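Local coordinates for protein trichothecene 3-O-acetyltransferase (Gibberella zeae, PDB 2RKV) that probably transfers the acetyl group of acetyl-CoA to the 3-hydroxyl of trichothecene mycotoxins such as T-2, as a member of the BAHD acyltransferase superfamily, at residues V383-W386 against D387-F390; Q164-V167 against I168-L171; E432-D435 against R436-D440. One frame throughout, in Å; residues are numbered along the deposited sequence. Where two conformers were deposited one is given.

Interaction 1 (V383-W386 against D387-F390)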
loop_
_atom_site.group_PDB
_atom_site.type_symbol
_atom_site.label_atom_id
_atom_site.label_comp_id
_atom_site.label_asym_id
_atom_site.label_seq_id
_atom_site.Cartn_x
_atom_site.Cartn_y
_atom_site.Cartn_z
ATOM N N VAL A 383 4.898 6.220 -6.241
ATOM C CA VAL A 383 4.115 7.330 -5.672
ATOM C C VAL A 383 5.020 8.512 -5.324
ATOM O O VAL A 383 6.244 8.359 -5.197
ATOM C CB VAL A 383 3.173 6.903 -4.509
ATOM C CG1 VAL A 383 2.238 5.783 -4.969
ATOM C CG2 VAL A 383 3.940 6.500 -3.276
ATOM N N GLY A 384 4.413 9.685 -5.180
ATOM C CA GLY A 384 5.167 10.943 -5.210
ATOM C C GLY A 384 5.562 11.566 -3.884
ATOM O O GLY A 384 5.991 12.721 -3.857
ATOM N N LEU A 385 5.452 10.793 -2.800
ATOM C CA LEU A 385 5.567 11.305 -1.425
ATOM C C LEU A 385 6.879 12.004 -1.075
ATOM O O LEU A 385 6.892 12.907 -0.232
ATOM C CB LEU A 385 5.262 10.193 -0.417
ATOM C CG LEU A 385 3.798 9.751 -0.384
ATOM C CD1 LEU A 385 3.667 8.382 0.274
ATOM C CD2 LEU A 385 2.924 10.794 0.326
ATOM N N TRP A 386 7.981 11.589 -1.708
ATOM C CA TRP A 386 9.286 12.222 -1.469
ATOM C C TRP A 386 9.359 13.700 -1.893
ATOM O O TRP A 386 10.313 14.412 -1.531
ATOM C CB TRP A 386 10.400 11.451 -2.179
ATOM C CG TRP A 386 10.816 10.174 -1.534
ATOM C CD1 TRP A 386 10.324 8.926 -1.793
ATOM C CD2 TRP A 386 11.851 10.007 -0.554
ATOM N NE1 TRP A 386 10.978 7.991 -1.020
ATOM C CE2 TRP A 386 11.918 8.627 -0.251
ATOM C CE3 TRP A 386 12.722 10.892 0.106
ATOM C CZ2 TRP A 386 12.830 8.103 0.674
ATOM C CZ3 TRP A 386 13.633 10.371 1.024
ATOM C CH2 TRP A 386 13.675 8.992 1.303
ATOM N N ASP A 387 8.362 14.158 -2.648
ATOM C CA ASP A 387 8.407 15.512 -3.193
ATOM C C ASP A 387 7.646 16.559 -2.376
ATOM O O ASP A 387 7.725 17.753 -2.682
ATOM C CB ASP A 387 7.896 15.523 -4.633
ATOM C CG ASP A 387 8.427 16.695 -5.426
ATOM O OD1 ASP A 387 9.639 16.987 -5.327
ATOM O OD2 ASP A 387 7.626 17.321 -6.146
ATOM N N TYR A 388 6.921 16.129 -1.339
ATOM C CA TYR A 388 6.009 17.059 -0.630
ATOM C C TYR A 388 6.641 17.687 0.610
ATOM O O TYR A 388 7.221 16.980 1.436
ATOM C CB TYR A 388 4.667 16.397 -0.254
ATOM C CG TYR A 388 4.065 15.522 -1.351
ATOM C CD1 TYR A 388 4.227 15.843 -2.704
ATOM C CD2 TYR A 388 3.345 14.376 -1.026
ATOM C CE1 TYR A 388 3.706 15.014 -3.712
ATOM C CE2 TYR A 388 2.810 13.550 -2.016
ATOM C CZ TYR A 388 2.989 13.882 -3.353
ATOM O OH TYR A 388 2.473 13.065 -4.336
ATOM N N ASP A 389 6.500 19.008 0.733
ATOM C CA ASP A 389 7.081 19.757 1.855
ATOM C C ASP A 389 6.010 20.365 2.763
ATOM O O ASP A 389 6.315 20.837 3.855
ATOM C CB ASP A 389 8.014 20.856 1.347
ATOM C CG ASP A 389 7.310 21.841 0.429
ATOM O OD1 ASP A 389 6.549 22.684 0.929
ATOM O OD2 ASP A 389 7.526 21.779 -0.802
ATOM N N PHE A 390 4.766 20.382 2.288
ATOM C CA PHE A 390 3.635 20.914 3.073
ATOM C C PHE A 390 3.801 22.360 3.567
ATOM O O PHE A 390 3.179 22.749 4.556
ATOM C CB PHE A 390 3.293 19.984 4.250
ATOM C CG PHE A 390 2.957 18.583 3.829
ATOM C CD1 PHE A 390 3.958 17.615 3.754
ATOM C CD2 PHE A 390 1.652 18.242 3.483
ATOM C CE1 PHE A 390 3.657 16.308 3.340
ATOM C CE2 PHE A 390 1.333 16.950 3.072
ATOM C CZ PHE A 390 2.342 15.979 3.002
#
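Gly384 meets the residues after it through its carbonyl oxygen, which does two jobs. Gly384 O accepts the backbone N-H of Asp387 at 3.0 Å, with an N-H...O angle of 160°, and so closes a tight i to i+3 turn. The same oxygen lies over one face of the Tyr388 ring, displaced toward the rim, and comes to 3.2 Å from Tyr388 CE1. The ring therefore lies beneath the peptide that follows Gly384, and Tyr388 OH reaches back to 3.5 Å from Gly384 CA.

Leu385 continues the turn with a straight but weak bond, in which its carbonyl oxygen takes Tyr388 N at 3.4 Å. Its side chain slants past the tyrosine, Leu385 CD2 touching Tyr388 CE2 at 3.6 Å. Tyr388 CG stands anti to its own carbonyl carbon (chi1 -43°), which swings the ring back along the chain and under the turn. At Trp386 the contact shrinks to CB, 3.4 Å from Asp387 N; the indole turns away and gives its NE1 proton to Pro416 O.

Asp389, Phe390 and Gly391 begin a sequence resembling the DFGWG motif of BAHD enzymes. Here Asp389 forms salt bridges with Arg176 and Lys396. The turn lies in the loop between strands 375-379 and 399-401. Leu385 packs on Ile23 of strand 20-28 and Val400 of strand 399-401, while Tyr388 faces helix 161-176, its hydroxyl hydrogen-bonded to Asp165 and Arg169.

Interaction 2 (Q164-V167 against I168-L171)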
loop_
_atom_site.group_PDB
_atom_site.type_symbol
_atom_site.label_atom_id
_atom_site.label_comp_id
_atom_site.label_asym_id
_atom_site.label_seq_id
_atom_site.Cartn_x
_atom_site.Cartn_y
_atom_site.Cartn_z
ATOM N N GLN A 164 -4.415 7.692 -2.201
ATOM C CA GLN A 164 -3.943 8.325 -0.965
ATOM C C GLN A 164 -2.850 9.335 -1.280
ATOM O O GLN A 164 -2.842 10.449 -0.741
ATOM C CB GLN A 164 -3.429 7.256 0.006
ATOM C CG GLN A 164 -3.143 7.773 1.423
ATOM C CD GLN A 164 -3.135 6.633 2.434
ATOM O OE1 GLN A 164 -3.854 5.644 2.265
ATOM N NE2 GLN A 164 -2.322 6.764 3.485
ATOM N N ASP A 165 -1.943 8.958 -2.185
ATOM C CA ASP A 165 -0.888 9.866 -2.629
ATOM C C ASP A 165 -1.513 11.115 -3.274
ATOM O O ASP A 165 -1.069 12.240 -3.018
ATOM C CB ASP A 165 0.034 9.148 -3.629
ATOM C CG ASP A 165 1.209 10.011 -4.085
ATOM O OD1 ASP A 165 1.765 10.768 -3.262
ATOM O OD2 ASP A 165 1.613 9.900 -5.265
ATOM N N ALA A 166 -2.544 10.918 -4.102
ATOM C CA ALA A 166 -3.212 12.044 -4.769
ATOM C C ALA A 166 -3.798 13.019 -3.741
ATOM O O ALA A 166 -3.633 14.231 -3.874
ATOM C CB ALA A 166 -4.288 11.538 -5.715
ATOM N N VAL A 167 -4.424 12.469 -2.701
ATOM C CA VAL A 167 -5.007 13.262 -1.606
ATOM C C VAL A 167 -3.909 14.025 -0.846
ATOM O O VAL A 167 -4.025 15.247 -0.601
ATOM C CB VAL A 167 -5.842 12.354 -0.661
ATOM C CG1 VAL A 167 -6.275 13.097 0.614
ATOM C CG2 VAL A 167 -7.092 11.837 -1.406
ATOM N N ILE A 168 -2.838 13.312 -0.498
ATOM C CA ILE A 168 -1.717 13.900 0.252
ATOM C C ILE A 168 -1.028 15.021 -0.549
ATOM O O ILE A 168 -0.705 16.077 -0.001
ATOM C CB ILE A 168 -0.709 12.826 0.725
ATOM C CG1 ILE A 168 -1.413 11.818 1.643
ATOM C CG2 ILE A 168 0.487 13.477 1.440
ATOM C CD1 ILE A 168 -0.570 10.601 2.011
ATOM N N ARG A 169 -0.842 14.783 -1.846
ATOM C CA ARG A 169 -0.266 15.771 -2.755
ATOM C C ARG A 169 -1.056 17.082 -2.714
ATOM O O ARG A 169 -0.472 18.168 -2.632
ATOM C CB ARG A 169 -0.232 15.201 -4.178
ATOM C CG ARG A 169 0.270 16.141 -5.263
ATOM C CD ARG A 169 0.789 15.347 -6.464
ATOM N NE ARG A 169 -0.230 14.486 -7.068
ATOM C CZ ARG A 169 -0.243 13.152 -7.007
ATOM N NH1 ARG A 169 -1.212 12.473 -7.609
ATOM N NH2 ARG A 169 0.705 12.488 -6.356
ATOM N N LEU A 170 -2.383 16.978 -2.781
ATOM C CA LEU A 170 -3.233 18.170 -2.734
ATOM C C LEU A 170 -3.228 18.793 -1.343
ATOM O O LEU A 170 -3.298 20.021 -1.199
ATOM C CB LEU A 170 -4.662 17.856 -3.176
ATOM C CG LEU A 170 -4.846 17.490 -4.659
ATOM C CD1 LEU A 170 -6.326 17.538 -5.021
ATOM C CD2 LEU A 170 -4.050 18.442 -5.574
ATOM N N LEU A 171 -3.134 17.959 -0.309
ATOM C CA LEU A 171 -2.996 18.512 1.035
ATOM C C LEU A 171 -1.718 19.363 1.104
ATOM O O LEU A 171 -1.730 20.453 1.688
ATOM C CB LEU A 171 -2.997 17.418 2.103
ATOM C CG LEU A 171 -2.632 17.853 3.531
ATOM C CD1 LEU A 171 -3.566 18.968 4.044
ATOM C CD2 LEU A 171 -2.640 16.646 4.471
#
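Asp165 and Arg169, one helical turn apart, meet with their flat groups nearly perpendicular, the carboxylate and guanidinium planes standing 81° apart. Asp165 OD2 sits at the guanidinium edge, in its plane, 3.0 Å from Arg169 NH2. The salt bridge includes only a weak hydrogen bond, with an N-H...O angle of 139°. The arginine chain leaves the helix extended and then kinks at chi3 (60°), which folds its head back along the axis toward the aspartate. One guanidinium face consequently rests on the preceding turn, with Arg169 NH1 3.5 Å from Ala166 CA and 3.7 Å from Ala166 CB. The arginine was deposited in two conformers, and this geometry belongs to one of them.

OD1 of Asp165 and NH2 of Arg169 both hydrogen-bond Tyr388 OH, Asp165 OD2 also takes Gly384 N, and Arg169 NH1 binds Asn304 OD1; this sharing probably favours a charged pair. Gln164 and Ile168 instead run side by side in the same direction, with Gln164 CG 3.9 Å from Ile168 CD1. The glutamine amide donates an NE2 N-H to Thr21 O of strand 20-28.

Regular i to i+4 bonds underlie both pairs, such as Arg169 N to Asp165 O at 2.8 Å. The arrangement belongs to helix 161-176, which directly follows the HXXXD signature of BAHD acyltransferases; that signature begins at His156, a residue of the T-2 toxin pocket.

Interaction 3 (E432-D435 against R436-D440)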
loop_
_atom_site.group_PDB
_atom_site.type_symbol
_atom_site.label_atom_id
_atom_site.label_comp_id
_atom_site.label_asym_id
_atom_site.label_seq_id
_atom_site.Cartn_x
_atom_site.Cartn_y
_atom_site.Cartn_z
ATOM N N GLU A 432 11.639 -18.515 10.853
ATOM C CA GLU A 432 12.638 -19.396 10.251
ATOM C C GLU A 432 13.010 -18.979 8.826
ATOM O O GLU A 432 14.163 -19.106 8.432
ATOM C CB GLU A 432 12.260 -20.878 10.358
ATOM C CG GLU A 432 11.005 -21.312 9.642
ATOM C CD GLU A 432 10.648 -22.751 9.967
ATOM O OE1 GLU A 432 9.618 -22.964 10.633
ATOM O OE2 GLU A 432 11.406 -23.666 9.574
ATOM N N ASP A 433 12.028 -18.453 8.086
ATOM C CA ASP A 433 12.257 -17.844 6.771
ATOM C C ASP A 433 13.065 -16.554 6.867
ATOM O O ASP A 433 14.032 -16.363 6.131
ATOM C CB ASP A 433 10.922 -17.550 6.082
ATOM C CG ASP A 433 10.231 -18.800 5.572
ATOM O OD1 ASP A 433 10.801 -19.912 5.682
ATOM O OD2 ASP A 433 9.105 -18.670 5.061
ATOM N N MET A 434 12.660 -15.662 7.769
ATOM C CA MET A 434 13.378 -14.404 7.954
ATOM C C MET A 434 14.842 -14.622 8.339
ATOM O O MET A 434 15.733 -13.975 7.783
ATOM C CB MET A 434 12.670 -13.514 8.982
ATOM C CG MET A 434 13.264 -12.115 9.091
ATOM S SD MET A 434 12.829 -11.062 7.678
ATOM C CE MET A 434 11.155 -10.603 8.130
ATOM N N ASP A 435 15.083 -15.536 9.282
ATOM C CA ASP A 435 16.444 -15.812 9.752
ATOM C C ASP A 435 17.319 -16.370 8.636
ATOM O O ASP A 435 18.462 -15.936 8.464
ATOM C CB ASP A 435 16.436 -16.772 10.949
ATOM C CG ASP A 435 15.822 -16.160 12.198
ATOM O OD1 ASP A 435 15.838 -14.916 12.345
ATOM O OD2 ASP A 435 15.315 -16.936 13.036
ATOM N N ARG A 436 16.775 -17.317 7.873
ATOM C CA ARG A 436 17.501 -17.920 6.752
ATOM C C ARG A 436 17.757 -16.900 5.644
ATOM O O ARG A 436 18.832 -16.886 5.036
ATOM C CB ARG A 436 16.750 -19.126 6.196
ATOM C CG ARG A 436 16.785 -20.336 7.123
ATOM C CD ARG A 436 16.069 -21.530 6.523
ATOM N NE ARG A 436 16.294 -22.727 7.335
ATOM C CZ ARG A 436 15.341 -23.441 7.932
ATOM N NH1 ARG A 436 14.060 -23.121 7.803
ATOM N NH2 ARG A 436 15.678 -24.506 8.652
ATOM N N LEU A 437 16.764 -16.048 5.386
ATOM C CA LEU A 437 16.901 -15.015 4.365
ATOM C C LEU A 437 18.048 -14.075 4.705
ATOM O O LEU A 437 18.883 -13.781 3.860
ATOM C CB LEU A 437 15.593 -14.231 4.194
ATOM C CG LEU A 437 15.483 -13.350 2.947
ATOM C CD1 LEU A 437 15.492 -14.184 1.674
ATOM C CD2 LEU A 437 14.220 -12.503 3.031
ATOM N N LYS A 438 18.093 -13.632 5.960
ATOM C CA LYS A 438 19.094 -12.679 6.417
ATOM C C LYS A 438 20.514 -13.236 6.334
ATOM O O LYS A 438 21.475 -12.477 6.237
ATOM C CB LYS A 438 18.782 -12.224 7.849
ATOM C CG LYS A 438 17.574 -11.293 7.946
ATOM C CD LYS A 438 17.069 -11.143 9.378
ATOM C CE LYS A 438 18.119 -10.518 10.284
ATOM N NZ LYS A 438 17.626 -10.393 11.682
ATOM N N ALA A 439 20.630 -14.563 6.373
ATOM C CA ALA A 439 21.925 -15.245 6.327
ATOM C C ALA A 439 22.250 -15.796 4.936
ATOM O O ALA A 439 23.352 -16.308 4.713
ATOM C CB ALA A 439 21.977 -16.356 7.372
ATOM N N ASP A 440 21.303 -15.672 4.005
ATOM C CA ASP A 440 21.464 -16.188 2.639
ATOM C C ASP A 440 22.347 -15.267 1.786
ATOM O O ASP A 440 21.993 -14.106 1.551
ATOM C CB ASP A 440 20.085 -16.401 2.002
ATOM C CG ASP A 440 20.156 -16.962 0.583
ATOM O OD1 ASP A 440 20.627 -16.249 -0.324
ATOM O OD2 ASP A 440 19.695 -18.099 0.368
HETATM O O HOH W 1 12.755 -21.785 5.627
HETATM O O HOH W 2 18.063 -13.379 12.119
#
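Met434 and Lys438 touch where helix 431-439 passes from its packed side to its outer one: Met434 CG is 3.9 Å from Lys438 CD as the two chains slant past each other. On the packed side, Leu437 N binds Asp433 O at 2.8 Å. Leu437 enters between helix 261-277 and strand 423-430, and Met434 lies against strand 229-236, while Asp433 is paired with Arg277 and Arg280. This is a short amphipathic helix laid on the seven-stranded mixed sheet, directly after its strand 423-430.

The outer side is held more loosely. Glu432 and Arg436 lie alongside each other in an i to i+4 salt bridge, where Glu432 OE2 uses its anti lone pair to receive Arg436 NH1 at 3.2 Å, 17° out of the guanidinium plane. A chi1 of 63° sets Glu432 CG between its backbone N and carbonyl carbon, and from there the chain runs straight out beside the arginine. At the boundary, one water donates to OD1 of the buried Asp433 and accepts from Arg436, its oxygen lying 2.9 Å from Arg436 NH1. On the solvent side a second donates to Asp435 OD1 and accepts from Lys438 NZ, its oxygen 3.0 Å from that nitrogen.

In the fold
Interactions 1 and 2 form one continuous patch although more than 200 residues separate them in sequence, their centres lying 9 Å apart. Tyr388 OH comes within 2.6 Å of Asp165 OD1 and 2.7 Å of Arg169 NH2, both probable hydrogen bonds, and Phe390 CZ packs on Ile168 CG2 at 3.5 Å. The loop 383-390 is thereby joined to helix 161-176 beside the active site: the side chain of Gln164 is about 8 Å from the T-2 toxin, and those of Asp165 and Leu385 are about 9 and 11 Å from coenzyme A. Interaction 3 is remote, its centre about 33 Å from that of interaction 1 and 37 Å from that of interaction 2, across the chain's centre from the latter.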